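Possible atls1-like light-inducible protein (Prochlorococcus marinus, PDB 2XCZ) is a cyanobacterial protein of the macrophage migration inhibitory factor (MIF) family, whose members form compact trimers of alpha/beta subunits. Local coordinates at residues A[17-22]-A[85-90]. Residues are numbered along the deposited sequence; the frame is centred on the assembly and turned at random.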
loop_
_atom_site.group_PDB
_atom_site.type_symbol
_atom_site.label_atom_id
_atom_site.label_comp_id
_atom_site.label_asym_id
_atom_site.label_seq_id
_atom_site.Cartn_x
_atom_site.Cartn_y
_atom_site.Cartn_z
ATOM N N ASN A 17 1.010 20.010 -0.603
ATOM C CA ASN A 17 2.118 20.169 0.356
ATOM C C ASN A 17 1.672 20.727 1.708
ATOM O O ASN A 17 2.047 20.179 2.763
ATOM C CB ASN A 17 3.271 21.005 -0.228
ATOM C CG ASN A 17 3.974 20.320 -1.400
ATOM O OD1 ASN A 17 3.696 19.150 -1.737
ATOM N ND2 ASN A 17 4.908 21.045 -2.024
ATOM N N SER A 18 0.864 21.794 1.671
ATOM C CA SER A 18 0.349 22.447 2.878
ATOM C C SER A 18 -0.537 21.490 3.672
ATOM O O SER A 18 -0.385 21.340 4.896
ATOM C CB SER A 18 -0.431 23.713 2.493
ATOM O OG SER A 18 -1.396 24.055 3.476
ATOM N N LEU A 19 -1.454 20.847 2.955
ATOM C CA LEU A 19 -2.363 19.849 3.513
ATOM C C LEU A 19 -1.584 18.757 4.267
ATOM O O LEU A 19 -1.930 18.413 5.407
ATOM C CB LEU A 19 -3.181 19.234 2.371
ATOM C CG LEU A 19 -4.294 18.207 2.540
ATOM C CD1 LEU A 19 -5.064 18.119 1.232
ATOM C CD2 LEU A 19 -3.750 16.841 2.921
ATOM N N LEU A 20 -0.546 18.216 3.626
ATOM C CA LEU A 20 0.272 17.156 4.227
ATOM C C LEU A 20 1.098 17.669 5.404
ATOM O O LEU A 20 1.232 16.986 6.423
ATOM C CB LEU A 20 1.186 16.523 3.175
ATOM C CG LEU A 20 0.483 15.651 2.119
ATOM C CD1 LEU A 20 1.482 15.184 1.062
ATOM C CD2 LEU A 20 -0.251 14.446 2.732
ATOM N N GLN A 21 1.641 18.881 5.279
ATOM C CA GLN A 21 2.409 19.461 6.375
ATOM C C GLN A 21 1.549 19.674 7.620
ATOM O O GLN A 21 1.974 19.408 8.744
ATOM C CB GLN A 21 3.045 20.783 5.928
ATOM C CG GLN A 21 4.222 20.607 4.983
ATOM C CD GLN A 21 4.617 21.911 4.307
ATOM O OE1 GLN A 21 3.802 22.558 3.641
ATOM N NE2 GLN A 21 5.875 22.291 4.454
ATOM N N GLU A 22 0.327 20.147 7.416
ATOM C CA GLU A 22 -0.596 20.328 8.522
ATOM C C GLU A 22 -0.965 18.980 9.145
ATOM O O GLU A 22 -0.938 18.830 10.360
ATOM C CB GLU A 22 -1.835 21.076 8.065
ATOM C CG GLU A 22 -2.772 21.450 9.203
ATOM C CD GLU A 22 -4.094 22.004 8.714
ATOM O OE1 GLU A 22 -5.096 21.873 9.446
ATOM O OE2 GLU A 22 -4.142 22.556 7.597
ATOM N N GLU A 85 -11.930 15.455 5.067
ATOM C CA GLU A 85 -13.238 16.054 4.807
ATOM C C GLU A 85 -13.097 17.531 4.477
ATOM O O GLU A 85 -13.621 18.006 3.474
ATOM C CB GLU A 85 -14.119 15.947 6.045
ATOM C CG GLU A 85 -15.069 14.794 6.067
ATOM C CD GLU A 85 -16.327 15.105 6.864
ATOM O OE1 GLU A 85 -17.383 14.523 6.563
ATOM O OE2 GLU A 85 -16.256 15.938 7.800
ATOM N N GLN A 86 -12.382 18.235 5.348
ATOM C CA GLN A 86 -12.171 19.684 5.242
ATOM C C GLN A 86 -11.365 20.074 3.991
ATOM O O GLN A 86 -11.740 21.002 3.263
ATOM C CB GLN A 86 -11.488 20.176 6.527
ATOM C CG GLN A 86 -11.031 21.625 6.553
ATOM C CD GLN A 86 -12.034 22.529 7.234
ATOM O OE1 GLN A 86 -11.852 22.920 8.392
ATOM N NE2 GLN A 86 -13.109 22.859 6.526
ATOM N N ASN A 87 -10.279 19.349 3.732
ATOM C CA ASN A 87 -9.308 19.737 2.715
ATOM C C ASN A 87 -9.506 19.120 1.329
ATOM O O ASN A 87 -9.123 19.724 0.320
ATOM C CB ASN A 87 -7.898 19.463 3.235
ATOM C CG ASN A 87 -7.491 20.438 4.323
ATOM O OD1 ASN A 87 -7.110 21.571 4.032
ATOM N ND2 ASN A 87 -7.561 20.006 5.575
ATOM N N LEU A 88 -10.112 17.939 1.271
ATOM C CA LEU A 88 -10.358 17.274 -0.014
ATOM C C LEU A 88 -11.830 17.181 -0.381
ATOM O O LEU A 88 -12.157 16.782 -1.491
ATOM C CB LEU A 88 -9.714 15.874 -0.053
ATOM C CG LEU A 88 -8.195 15.842 0.108
ATOM C CD1 LEU A 88 -7.710 14.393 0.168
ATOM C CD2 LEU A 88 -7.520 16.624 -1.024
ATOM N N GLY A 89 -12.703 17.547 0.556
ATOM C CA GLY A 89 -14.145 17.489 0.348
ATOM C C GLY A 89 -14.673 16.071 0.217
ATOM O O GLY A 89 -15.682 15.840 -0.453
ATOM N N ILE A 90 -13.980 15.116 0.833
ATOM C CA ILE A 90 -14.436 13.726 0.848
ATOM C C ILE A 90 -15.149 13.496 2.176
ATOM O O ILE A 90 -14.563 13.706 3.236
ATOM C CB ILE A 90 -13.260 12.717 0.700
ATOM C CG1 ILE A 90 -12.499 12.990 -0.600
ATOM C CG2 ILE A 90 -13.775 11.270 0.748
ATOM C CD1 ILE A 90 -11.211 12.168 -0.777
HETATM O O HOH W 1 -7.113 22.070 7.502
HETATM O O HOH W 2 -4.291 22.234 4.907
#
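Leu19 reaches across from helix 16-31 and sets one methyl, CD1, against two neighbours at the C-terminal end of helix 72-88. Its CD1 lies 3.7 Å from Asn87 CB and equally 3.7 Å from Leu88 CD2. Past Asn87 the leucine runs alongside in the reverse direction, touching the CB methylene and not the amide; the Leu88 side chain it meets at roughly a right angle. The CA–CB bond of Leu19 points toward helix 72-88, and CG anti to the backbone N (chi1 -177°) brings CD1 up to both partners.

Beyond this apolar patch two waters join the polar ends. Water 1 donates to Glu22 OE1 at 2.8 Å and accepts from Asn87 ND2 at 2.9 Å; water 2 donates both to Glu22 OE2 (2.7 Å) and to Asn87 OD1 (3.0 Å). Carboxylate and amide are thus linked through both of their polar atoms without touching directly. In the MIF fold two helices pack on one face of a four-stranded sheet, and the contact joins the start of the first to the end of the second; Leu42 of strand 39-43 touches both Leu19 and Leu88.

Further out, the main polar partner of the Asn87 amide is the His83 carbonyl, to which ND2 donates a hydrogen bond that helps fix the amide's rotation, while His83 NE2 is hydrogen-bonded to Leu19 O and so ties the two helices together directly. Lys26 forms a salt bridge with Glu22 OE1.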